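Local atomic coordinates of phosphoribosylamine--glycine ligase (Thermotoga maritima, PDB entry 1VKZ), a protein that catalyses the ATP-dependent joining of glycine to 5-phosphoribosylamine, giving glycinamide ribonucleotide in the second step of de novo purine biosynthesis. Residues 348-353 against 397-402; 331-336 against 374-379; 46-51 against 359-364; 233-238 against 325-330; 25-30 against 290-295. All blocks are in the same frame, centred on the assembly; numbering follows the deposited sequence.

Overall arrangement
Interactions 2, 3 and 4 all draw on one antiparallel sheet: strand 327-334 pairs with 233-236 in interaction 4 and with 374-382 in interaction 2, and 374-382 is flanked in the sheet by 356-364, used in interaction 3. Interaction 1 packs beside interaction 2, centres about 11 Å apart, with V399 CG1 3.3 Å from L376 CD1. Interactions 3 and 5 join the N domain to the C domain and to the ATP-grasp region, respectively. Interaction 5 lies closest to the predicted magnesium site, with G291 about 6 Å from the side chain of N287. It touches interaction 2 where R374 NH1 lies 3.0 Å from D292 O, and interaction 4 where P293 meets D330.

Interaction 1: 348-353 against 397-402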
# COMPACT_ATOMS: atom_id res chain seq x y z
N ILE A 348 -0.31 25.85 4.02
CA ILE A 348 -0.40 24.96 5.18
C ILE A 348 0.25 25.55 6.42
O ILE A 348 1.44 25.82 6.44
CB ILE A 348 0.27 23.61 4.87
CG1 ILE A 348 -0.38 22.94 3.65
CG2 ILE A 348 0.22 22.69 6.08
CD1 ILE A 348 0.57 22.05 2.89
N THR A 349 -0.54 25.74 7.46
CA THR A 349 -0.02 26.13 8.76
C THR A 349 0.14 24.87 9.61
O THR A 349 -0.75 24.03 9.69
CB THR A 349 -0.92 27.17 9.43
OG1 THR A 349 -0.55 28.47 8.96
CG2 THR A 349 -0.64 27.25 10.92
N LEU A 350 1.32 24.76 10.22
CA LEU A 350 1.71 23.59 11.00
C LEU A 350 2.00 24.01 12.42
O LEU A 350 2.47 25.13 12.65
CB LEU A 350 2.99 22.97 10.45
CG LEU A 350 2.98 22.14 9.17
CD1 LEU A 350 4.40 21.64 8.98
CD2 LEU A 350 1.98 20.96 9.19
N PRO A 351 1.73 23.15 13.38
CA PRO A 351 2.13 23.39 14.77
C PRO A 351 3.64 23.33 15.06
O PRO A 351 4.43 22.92 14.21
CB PRO A 351 1.41 22.27 15.53
CG PRO A 351 1.15 21.22 14.52
CD PRO A 351 0.92 21.92 13.25
N GLU A 352 4.01 23.74 16.28
CA GLU A 352 5.39 23.63 16.77
C GLU A 352 5.83 22.16 16.80
O GLU A 352 6.92 21.83 16.32
CB GLU A 352 5.53 24.27 18.15
N GLU A 353 4.99 21.28 17.34
CA GLU A 353 5.35 19.85 17.38
C GLU A 353 4.22 18.89 16.96
O GLU A 353 3.12 19.32 16.59
CB GLU A 353 5.99 19.48 18.74
CG GLU A 353 5.08 19.43 19.95
CD GLU A 353 5.87 19.15 21.24
OE1 GLU A 353 6.71 18.22 21.23
OE2 GLU A 353 5.66 19.86 22.25
N GLU A 397 -6.41 19.03 14.32
CA GLU A 397 -7.06 20.32 14.61
C GLU A 397 -6.06 21.48 14.60
O GLU A 397 -6.44 22.60 14.31
CB GLU A 397 -7.78 20.29 15.97
CG GLU A 397 -8.86 19.22 16.15
CD GLU A 397 -9.06 18.80 17.61
OE1 GLU A 397 -8.96 19.68 18.50
OE2 GLU A 397 -9.31 17.60 17.89
N LYS A 398 -4.79 21.21 14.92
CA LYS A 398 -3.74 22.26 14.92
C LYS A 398 -3.20 22.56 13.52
O LYS A 398 -2.51 23.56 13.30
CB LYS A 398 -2.54 21.84 15.78
CG LYS A 398 -2.77 21.87 17.28
CD LYS A 398 -1.43 21.76 18.03
CE LYS A 398 -1.61 21.63 19.54
NZ LYS A 398 -2.30 20.35 19.88
N VAL A 399 -3.52 21.69 12.59
CA VAL A 399 -2.93 21.74 11.26
C VAL A 399 -4.00 22.32 10.36
O VAL A 399 -5.14 21.84 10.38
CB VAL A 399 -2.49 20.34 10.77
CG1 VAL A 399 -2.03 20.40 9.34
CG2 VAL A 399 -1.37 19.80 11.63
N HIS A 400 -3.67 23.35 9.57
CA HIS A 400 -4.66 23.99 8.70
C HIS A 400 -4.19 24.23 7.28
O HIS A 400 -3.05 24.60 7.03
CB HIS A 400 -5.12 25.29 9.32
CG HIS A 400 -5.83 26.24 8.37
ND1 HIS A 400 -7.11 26.01 7.90
CD2 HIS A 400 -5.47 27.46 7.89
CE1 HIS A 400 -7.49 27.02 7.14
NE2 HIS A 400 -6.52 27.91 7.12
N PHE A 401 -5.11 24.00 6.36
CA PHE A 401 -5.02 24.56 5.03
C PHE A 401 -6.42 24.55 4.51
O PHE A 401 -7.25 23.84 5.04
CB PHE A 401 -4.06 23.79 4.12
CG PHE A 401 -4.36 22.33 4.01
CD1 PHE A 401 -3.85 21.43 4.94
CD2 PHE A 401 -5.15 21.84 2.97
CE1 PHE A 401 -4.10 20.10 4.83
CE2 PHE A 401 -5.41 20.49 2.86
CZ PHE A 401 -4.89 19.63 3.79
N GLU A 402 -6.70 25.35 3.49
CA GLU A 402 -8.08 25.56 3.06
C GLU A 402 -8.63 24.33 2.36
O GLU A 402 -7.92 23.65 1.61
CB GLU A 402 -8.19 26.77 2.16
CG GLU A 402 -9.62 27.22 1.90
CD GLU A 402 -9.68 28.63 1.37
OE1 GLU A 402 -8.65 29.35 1.40
OE2 GLU A 402 -10.77 29.03 0.92
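With chi1 at 174°, V399 turns CG1 away from the backbone N and CG2 toward the P351 ring; I348, with CG1 on the N side (chi1 -58°), lays that carbon alongside F401. The two pieces form a single antiparallel bridge in the C domain, between the loop leading to strand 356-364 and the chain leaving helix 385-398. T349 and H400 are the hydrogen-bonded pair: T349 N gives to H400 O at 2.8 Å, and H400 N returns a straighter bond to T349 O at 3.0 Å (169° at the hydrogen). I348 CA adds a CA-H...O contact to H400 O, and V399 CA one to T349 O. The side chains of I348 and V399, with F401, turn inward onto strand 374-382, where I348 and F401 both touch V375 and V399 touches L376. At the outer end the P351 ring covers K398, its CB 3.8 Å from K398 CD. Exchanging P351 for glycine would probably uncover V399 CG2 and the K398 chain and let the loop flex. L350 reaches back despite starting away, placing CD2 4.1 Å from V399 CG1.

Interaction 2: 331-336 against 374-379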
# COMPACT_ATOMS: atom_id res chain seq x y z
N VAL A 331 -4.38 9.94 11.12
CA VAL A 331 -5.46 10.68 10.53
C VAL A 331 -4.87 11.38 9.32
O VAL A 331 -3.99 12.22 9.45
CB VAL A 331 -6.14 11.73 11.49
CG1 VAL A 331 -7.09 12.66 10.72
CG2 VAL A 331 -6.90 11.07 12.61
N VAL A 332 -5.37 11.02 8.14
CA VAL A 332 -4.95 11.61 6.91
C VAL A 332 -5.74 12.92 6.70
O VAL A 332 -6.98 12.91 6.72
CB VAL A 332 -5.15 10.65 5.71
CG1 VAL A 332 -4.60 11.26 4.42
CG2 VAL A 332 -4.49 9.30 5.96
N LEU A 333 -5.01 14.03 6.50
CA LEU A 333 -5.61 15.24 5.91
C LEU A 333 -5.36 15.27 4.40
O LEU A 333 -4.22 15.19 3.93
CB LEU A 333 -5.09 16.51 6.56
CG LEU A 333 -4.94 16.44 8.07
CD1 LEU A 333 -4.26 17.71 8.56
CD2 LEU A 333 -6.28 16.23 8.70
N ALA A 334 -6.45 15.37 3.65
CA ALA A 334 -6.42 15.44 2.20
C ALA A 334 -7.00 16.77 1.71
O ALA A 334 -7.57 17.56 2.47
CB ALA A 334 -7.17 14.27 1.61
N ALA A 335 -6.81 17.04 0.44
CA ALA A 335 -7.29 18.27 -0.15
C ALA A 335 -8.76 18.18 -0.52
O ALA A 335 -9.27 17.11 -0.84
CB ALA A 335 -6.48 18.59 -1.38
N ARG A 336 -9.44 19.31 -0.52
CA ARG A 336 -10.75 19.39 -1.12
C ARG A 336 -10.66 18.93 -2.57
O ARG A 336 -9.78 19.37 -3.32
CB ARG A 336 -11.28 20.81 -1.08
CG ARG A 336 -12.61 20.96 -1.82
CD ARG A 336 -13.17 22.34 -1.82
NE ARG A 336 -13.52 22.76 -0.47
CZ ARG A 336 -12.90 23.71 0.23
NH1 ARG A 336 -11.86 24.39 -0.26
NH2 ARG A 336 -13.35 23.99 1.45
N ARG A 374 -3.53 13.50 -0.96
CA ARG A 374 -3.29 13.35 0.45
C ARG A 374 -2.10 14.23 0.80
O ARG A 374 -1.00 14.09 0.23
CB ARG A 374 -3.04 11.88 0.79
CG ARG A 374 -4.22 11.03 0.34
CD ARG A 374 -4.26 9.60 0.86
NE ARG A 374 -3.27 8.74 0.21
CZ ARG A 374 -3.00 7.49 0.58
NH1 ARG A 374 -3.65 6.95 1.59
NH2 ARG A 374 -2.09 6.80 -0.06
N VAL A 375 -2.34 15.12 1.76
CA VAL A 375 -1.41 16.19 2.08
C VAL A 375 -0.54 15.73 3.24
O VAL A 375 0.70 15.58 3.10
CB VAL A 375 -2.18 17.51 2.40
CG1 VAL A 375 -1.24 18.73 2.54
CG2 VAL A 375 -3.16 17.77 1.31
N LEU A 376 -1.19 15.48 4.36
CA LEU A 376 -0.49 15.14 5.59
C LEU A 376 -1.06 13.91 6.27
O LEU A 376 -2.26 13.65 6.23
CB LEU A 376 -0.57 16.30 6.61
CG LEU A 376 -0.01 17.62 6.10
CD1 LEU A 376 -0.64 18.80 6.80
CD2 LEU A 376 1.50 17.67 6.26
N HIS A 377 -0.18 13.23 6.99
CA HIS A 377 -0.54 12.20 7.91
C HIS A 377 -0.26 12.72 9.31
O HIS A 377 0.87 12.96 9.66
CB HIS A 377 0.27 10.97 7.55
CG HIS A 377 0.06 10.55 6.14
ND1 HIS A 377 -0.67 9.43 5.80
CD2 HIS A 377 0.41 11.15 4.98
CE1 HIS A 377 -0.72 9.33 4.48
NE2 HIS A 377 -0.07 10.36 3.96
N CYS A 378 -1.33 12.90 10.09
CA CYS A 378 -1.21 13.25 11.51
C CYS A 378 -1.21 12.02 12.42
O CYS A 378 -2.15 11.24 12.44
CB CYS A 378 -2.32 14.19 11.89
SG CYS A 378 -2.14 15.80 11.11
N MSE A 379 -0.11 11.82 13.14
CA MSE A 379 0.05 10.61 13.95
C MSE A 379 -0.28 10.91 15.41
O MSE A 379 0.09 11.95 15.94
CB MSE A 379 1.48 10.03 13.88
CG MSE A 379 2.07 9.86 12.46
SE MSE A 379 1.03 8.64 11.32
CE MSE A 379 0.09 9.79 10.49
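A classic beta bulge interrupts the pairing of strands 331-334 and 374-379, with V375 and L376 both set opposite L333. L333 O therefore accepts twice, from V375 N at 2.9 Å and from L376 N at 3.1 Å, both donors in its carbonyl plane. L333 N gives to L376 O, and further along V331 and C378 exchange a pair of bonds. These are central strands of the C-domain antiparallel sheet, and the contact is buried. On one face L333 brings CD1 to C378 SG at 3.8 Å and to L376 CD1 at 4.2 Å, with helix 385-398 covering L333 through A396 and C378 through L395. On the other face V332 stands between two neighbours. Its CG1, anti to the backbone N (chi1 -176°), leans on R374 CD at 3.9 Å, while CG2 comes obliquely to the H377 ring, 3.8 Å from ND1. The polar ends lead elsewhere: R374 NH1 is bonded to the carbonyl oxygens of G231 and D292, and H377 ND1 to D330 OD2. Beyond the bulge, V375 CG2 lies 3.8 Å from A335 N.

Interaction 3: 46-51 against 359-364; sequences GNAGTK and AGVAEK
A48 and N47 press the N-domain loop 46-51 onto strand 356-364 at residues 359-364, and the packing is close at this end. A48 CB comes within 3.4 Å of E363 CG and 4.1 Å of V361 CG2. The same valine methyl packs against the turn, 3.8 Å from G49 N. N47 lies across V361, with CB 3.6 Å from V361 O. Its CG stands between the backbone N and the carbonyl carbon (chi1 54°), which folds OD1 back over its own loop to take G49 N at 2.9 Å, in the amide's carbonyl plane: an Asx turn, with a weaker bond from T50 N to the same oxygen. At the other end of that amide, ND2 is bonded to S23 O and weakly to F358 O. An alanine in place of N47 would probably leave G49 N and S23 O without these mates and free the turn to shift against V361. The solvent side is looser. K51 crosses E363 obliquely, and the nearest approach is CE to OE2 at 3.3 Å; NZ stays 4.7 Å from OE2, too far for a salt bridge, though the opposite charges probably attract weakly. No hydrogen bond joins the two segments. The loop connects strands 40-43 and 55-56 of the N-domain parallel sheet, while strand 356-364 is flanked by 367-370, whose L368 also touches A48, and by 374-382.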
# COMPACT_ATOMS: atom_id res chain seq x y z
N GLY A 46 11.20 12.74 -2.87
CA GLY A 46 10.65 13.26 -1.64
C GLY A 46 9.62 14.38 -1.83
O GLY A 46 8.93 14.48 -2.86
N ASN A 47 9.52 15.21 -0.79
CA ASN A 47 8.66 16.38 -0.76
C ASN A 47 9.19 17.34 0.30
O ASN A 47 10.20 17.08 0.93
CB ASN A 47 7.25 15.93 -0.44
CG ASN A 47 7.19 15.11 0.81
OD1 ASN A 47 7.57 15.59 1.89
ND2 ASN A 47 6.75 13.85 0.68
N ALA A 48 8.51 18.45 0.54
CA ALA A 48 9.05 19.48 1.42
C ALA A 48 9.16 19.06 2.91
O ALA A 48 9.87 19.68 3.69
CB ALA A 48 8.20 20.81 1.28
N GLY A 49 8.43 18.02 3.28
CA GLY A 49 8.48 17.48 4.62
C GLY A 49 9.65 16.56 4.81
O GLY A 49 10.13 16.41 5.94
N THR A 50 10.13 15.94 3.73
CA THR A 50 11.16 14.90 3.86
C THR A 50 12.53 15.49 4.06
O THR A 50 13.48 14.80 4.43
CB THR A 50 11.12 13.92 2.66
OG1 THR A 50 11.15 14.62 1.43
CG2 THR A 50 9.83 13.20 2.59
N LYS A 51 12.63 16.80 3.82
CA LYS A 51 13.82 17.57 4.18
C LYS A 51 14.16 17.51 5.68
O LYS A 51 15.31 17.73 6.05
CB LYS A 51 13.66 19.04 3.72
CG LYS A 51 13.71 19.20 2.19
CD LYS A 51 13.92 20.66 1.77
CE LYS A 51 13.81 20.89 0.25
NZ LYS A 51 14.75 20.04 -0.56
N ALA A 359 3.17 14.21 2.53
CA ALA A 359 3.00 13.55 1.24
C ALA A 359 2.85 14.65 0.20
O ALA A 359 3.85 15.17 -0.30
CB ALA A 359 1.79 12.64 1.26
N GLY A 360 1.61 15.01 -0.10
CA GLY A 360 1.35 16.04 -1.11
C GLY A 360 1.60 17.46 -0.61
O GLY A 360 0.67 18.26 -0.52
N VAL A 361 2.85 17.77 -0.30
CA VAL A 361 3.23 19.14 0.07
C VAL A 361 4.37 19.62 -0.78
O VAL A 361 5.25 18.83 -1.12
CB VAL A 361 3.67 19.26 1.54
CG1 VAL A 361 2.51 18.87 2.47
CG2 VAL A 361 4.95 18.42 1.81
N ALA A 362 4.34 20.91 -1.12
CA ALA A 362 5.43 21.56 -1.87
C ALA A 362 5.83 22.87 -1.24
O ALA A 362 5.15 23.38 -0.36
CB ALA A 362 5.03 21.78 -3.28
N GLU A 363 6.97 23.40 -1.67
CA GLU A 363 7.42 24.72 -1.26
C GLU A 363 7.10 25.67 -2.40
O GLU A 363 7.36 25.35 -3.56
CB GLU A 363 8.93 24.75 -1.00
CG GLU A 363 9.47 23.60 -0.16
CD GLU A 363 10.95 23.76 0.22
OE1 GLU A 363 11.63 24.66 -0.33
OE2 GLU A 363 11.44 22.99 1.09
N LYS A 364 6.52 26.83 -2.07
CA LYS A 364 6.22 27.84 -3.07
C LYS A 364 6.17 29.19 -2.37
O LYS A 364 5.43 29.35 -1.40
CB LYS A 364 4.88 27.55 -3.75
CG LYS A 364 4.73 28.13 -5.15
CD LYS A 364 3.26 28.42 -5.49
CE LYS A 364 2.81 29.81 -5.01
NZ LYS A 364 3.42 30.91 -5.80

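Interaction 4: 233-238 against 325-330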
# COMPACT_ATOMS: atom_id res chain seq x y z
N GLY A 233 -7.06 6.87 6.68
CA GLY A 233 -6.40 6.78 7.96
C GLY A 233 -6.18 5.33 8.25
O GLY A 233 -6.62 4.45 7.51
N SER A 234 -5.49 5.07 9.36
CA SER A 234 -5.37 3.72 9.86
C SER A 234 -4.95 3.77 11.31
O SER A 234 -4.58 4.81 11.85
CB SER A 234 -4.37 2.92 9.04
OG SER A 234 -3.14 3.57 9.08
N TRP A 235 -5.08 2.63 11.94
CA TRP A 235 -4.55 2.51 13.25
C TRP A 235 -4.05 1.12 13.45
O TRP A 235 -4.32 0.24 12.64
CB TRP A 235 -5.60 2.86 14.27
CG TRP A 235 -6.72 1.94 14.30
CD1 TRP A 235 -7.92 2.05 13.60
CD2 TRP A 235 -6.83 0.76 15.08
NE1 TRP A 235 -8.74 0.99 13.91
CE2 TRP A 235 -8.10 0.18 14.82
CE3 TRP A 235 -5.98 0.13 16.00
CZ2 TRP A 235 -8.52 -1.00 15.43
CZ3 TRP A 235 -6.41 -1.03 16.60
CH2 TRP A 235 -7.67 -1.58 16.33
N GLY A 236 -3.29 0.93 14.51
CA GLY A 236 -2.85 -0.38 14.87
C GLY A 236 -2.23 -0.32 16.23
O GLY A 236 -2.06 0.78 16.79
N PRO A 237 -1.87 -1.49 16.75
CA PRO A 237 -2.05 -2.74 16.03
C PRO A 237 -3.42 -3.36 16.27
O PRO A 237 -3.98 -3.21 17.32
CB PRO A 237 -0.94 -3.62 16.60
CG PRO A 237 -0.74 -3.15 17.96
CD PRO A 237 -1.23 -1.71 18.05
N VAL A 238 -3.91 -4.05 15.25
CA VAL A 238 -5.10 -4.87 15.30
C VAL A 238 -4.72 -6.26 15.79
O VAL A 238 -3.69 -6.76 15.40
CB VAL A 238 -5.68 -5.04 13.87
CG1 VAL A 238 -6.82 -6.05 13.83
CG2 VAL A 238 -6.15 -3.70 13.31
N ARG A 325 4.87 -1.46 19.72
CA ARG A 325 4.83 -0.84 21.03
C ARG A 325 3.69 0.17 21.06
O ARG A 325 3.70 1.16 20.36
CB ARG A 325 6.17 -0.20 21.38
CG ARG A 325 7.25 -1.19 21.84
CD ARG A 325 8.11 -1.76 20.70
NE ARG A 325 8.82 -0.72 19.94
CZ ARG A 325 9.90 -0.06 20.36
NH1 ARG A 325 10.44 -0.29 21.56
NH2 ARG A 325 10.45 0.85 19.56
N GLY A 326 2.69 -0.09 21.87
CA GLY A 326 1.58 0.82 22.03
C GLY A 326 0.69 0.76 20.82
O GLY A 326 0.65 -0.24 20.15
N PHE A 327 -0.03 1.85 20.58
CA PHE A 327 -0.94 1.98 19.46
C PHE A 327 -0.60 3.23 18.66
O PHE A 327 -0.19 4.25 19.20
CB PHE A 327 -2.37 2.08 19.96
CG PHE A 327 -2.89 0.83 20.62
CD1 PHE A 327 -2.70 0.60 21.97
CD2 PHE A 327 -3.61 -0.10 19.89
CE1 PHE A 327 -3.21 -0.54 22.58
CE2 PHE A 327 -4.10 -1.26 20.49
CZ PHE A 327 -3.90 -1.48 21.83
N ALA A 328 -0.78 3.14 17.35
CA ALA A 328 -0.61 4.29 16.46
C ALA A 328 -1.91 4.56 15.67
O ALA A 328 -2.63 3.63 15.29
CB ALA A 328 0.57 4.05 15.52
N VAL A 329 -2.25 5.85 15.50
CA VAL A 329 -3.38 6.26 14.71
C VAL A 329 -2.85 7.24 13.68
O VAL A 329 -2.09 8.16 13.99
CB VAL A 329 -4.52 6.90 15.57
CG1 VAL A 329 -5.61 7.53 14.71
CG2 VAL A 329 -5.17 5.86 16.45
N ASP A 330 -3.26 7.04 12.44
CA ASP A 330 -2.95 7.96 11.35
C ASP A 330 -4.26 8.62 10.93
O ASP A 330 -5.15 7.94 10.47
CB ASP A 330 -2.34 7.15 10.19
CG ASP A 330 -1.92 7.99 9.00
OD1 ASP A 330 -2.14 9.24 8.99
OD2 ASP A 330 -1.33 7.46 8.02
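Backbone hydrogen bonds do most of the joining between S234 and D330 and between G236 and A328. D330 N meets S234 O at 2.7 Å and almost straight (176° at the hydrogen). The return bond, S234 N to D330 O, is longer at 3.1 Å. G236 and A328 exchange a second pair. CA-H...O contacts fill in between, among them W235 CA to A328 O at 3.0 Å. The strands run antiparallel, and the pairing ties the ATP-grasp region to the C domain within one sheet, W235 and V329 forming the non-hydrogen-bonded pair. Apolar contacts gather on the W235 side. W235 CB rests 3.7 Å from V329 CG2, and the ring's CZ3 comes near the plane of the F327 ring at its edge, 4.4 Å from CD2. F327 also packs at about a right angle against P237, with CD2 3.4 Å from the proline CD; a cis peptide precedes that proline. Polar groups lie on the opposite face: an anti chi1 (-178°) carries the D330 carboxylate away from its backbone N to H377, where OD2 bonds ND1, while S234 OG makes a weak bond to P293 O.

Interaction 5: 25-30 against 290-295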
# COMPACT_ATOMS: atom_id res chain seq x y z
N GLY A 25 3.76 9.76 2.22
CA GLY A 25 3.97 9.59 3.66
C GLY A 25 4.59 8.27 4.03
O GLY A 25 5.30 8.20 5.02
N ARG A 26 4.36 7.24 3.22
CA ARG A 26 5.03 5.93 3.36
C ARG A 26 6.52 6.11 3.25
O ARG A 26 7.28 5.66 4.09
CB ARG A 26 4.53 5.02 2.25
CG ARG A 26 5.17 3.67 2.08
CD ARG A 26 4.48 2.82 1.01
NE ARG A 26 4.35 3.52 -0.27
CZ ARG A 26 3.40 3.33 -1.20
NH1 ARG A 26 2.43 2.44 -1.05
NH2 ARG A 26 3.42 4.05 -2.31
N GLU A 27 6.92 6.85 2.23
CA GLU A 27 8.31 7.08 1.93
C GLU A 27 8.93 7.90 3.05
O GLU A 27 10.02 7.59 3.53
CB GLU A 27 8.42 7.80 0.60
CG GLU A 27 8.15 6.91 -0.61
CD GLU A 27 6.69 6.57 -0.88
OE1 GLU A 27 5.74 7.32 -0.51
OE2 GLU A 27 6.46 5.54 -1.52
N HIS A 28 8.23 8.94 3.46
CA HIS A 28 8.70 9.79 4.53
C HIS A 28 8.73 9.00 5.84
O HIS A 28 9.68 9.10 6.58
CB HIS A 28 7.84 11.06 4.62
CG HIS A 28 8.33 12.05 5.63
ND1 HIS A 28 7.52 13.04 6.15
CD2 HIS A 28 9.54 12.20 6.22
CE1 HIS A 28 8.22 13.76 7.01
NE2 HIS A 28 9.44 13.26 7.09
N ALA A 29 7.72 8.21 6.11
CA ALA A 29 7.74 7.34 7.28
C ALA A 29 8.96 6.40 7.26
O ALA A 29 9.71 6.30 8.25
CB ALA A 29 6.47 6.59 7.39
N ILE A 30 9.18 5.72 6.15
CA ILE A 30 10.32 4.82 6.02
C ILE A 30 11.65 5.57 6.22
O ILE A 30 12.49 5.16 7.01
CB ILE A 30 10.27 4.08 4.72
CG1 ILE A 30 9.08 3.11 4.71
CG2 ILE A 30 11.53 3.30 4.55
CD1 ILE A 30 8.77 2.53 3.37
N LEU A 290 4.66 -1.97 0.67
CA LEU A 290 3.81 -1.80 1.84
C LEU A 290 2.77 -0.79 1.48
O LEU A 290 3.02 0.02 0.59
CB LEU A 290 4.62 -1.26 2.99
CG LEU A 290 5.77 -2.15 3.41
CD1 LEU A 290 6.63 -1.38 4.38
CD2 LEU A 290 5.21 -3.44 4.00
N GLY A 291 1.65 -0.81 2.19
CA GLY A 291 0.56 0.16 2.00
C GLY A 291 0.80 1.59 2.55
O GLY A 291 1.74 1.84 3.30
N ASP A 292 -0.06 2.51 2.11
CA ASP A 292 -0.07 3.93 2.51
C ASP A 292 -1.54 4.23 2.72
O ASP A 292 -2.28 4.26 1.76
CB ASP A 292 0.47 4.80 1.38
CG ASP A 292 1.00 6.17 1.85
OD1 ASP A 292 0.58 6.75 2.86
OD2 ASP A 292 1.88 6.77 1.22
N PRO A 293 -2.00 4.47 3.95
CA PRO A 293 -1.18 4.84 5.08
C PRO A 293 -0.85 3.75 6.10
O PRO A 293 -0.61 4.08 7.25
CB PRO A 293 -2.04 5.89 5.73
CG PRO A 293 -3.45 5.48 5.42
CD PRO A 293 -3.42 4.47 4.32
N GLU A 294 -0.80 2.48 5.71
CA GLU A 294 -0.44 1.45 6.71
C GLU A 294 1.00 1.56 7.20
O GLU A 294 1.29 1.29 8.34
CB GLU A 294 -0.65 0.04 6.17
CG GLU A 294 -2.11 -0.37 5.98
CD GLU A 294 -2.55 -0.31 4.55
OE1 GLU A 294 -2.17 0.67 3.87
OE2 GLU A 294 -3.26 -1.22 4.11
N THR A 295 1.91 1.91 6.30
CA THR A 295 3.33 2.04 6.65
C THR A 295 3.57 3.04 7.75
O THR A 295 4.32 2.77 8.69
CB THR A 295 4.16 2.44 5.39
OG1 THR A 295 4.14 1.40 4.39
CG2 THR A 295 5.64 2.65 5.73
O HOH W 1 0.96 9.42 1.35
O HOH W 2 2.95 7.08 -1.09
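The first turn of helix 25-36, in the Rossmann-like N domain, meets the loop 290-293 that enters helix 294-301, close to the predicted magnesium ligand N287. R26 carries the contact. Its CG is anti to the backbone N (chi1 173°) and the chain bends at chi3, which carries it past T295 to the carbonyl of L290. NH1 gives a hydrogen bond to L290 O at 3.0 Å, in the carbonyl plane but 26° out of the guanidinium plane. On the way CG passes 3.4 Å from T295 OG1, and that hydroxyl is turned to its own loop, donating to G291 O at 2.7 Å. D292 CB lies over one guanidinium face, nearer its margin than its centre. The carboxylate of D292 reaches the helix start instead: OD2 takes the backbone N of R26 at 3.2 Å, met from above the carboxylate plane. Two waters donate to the same oxygen, one also accepting from G25 N and the other donating to E27 OE1, which accepts from G24 N as well. E27 turns its other oxygen to R26, NE to OE2 at 3.2 Å, a salt bridge in the guanidinium plane. Further along, I30 CG1 packs on T295 CG2 at 3.6 Å. D292 OD2 stands 4.3 Å from E27 OE1, and its three donors, with the helix start, probably ease its negative charge.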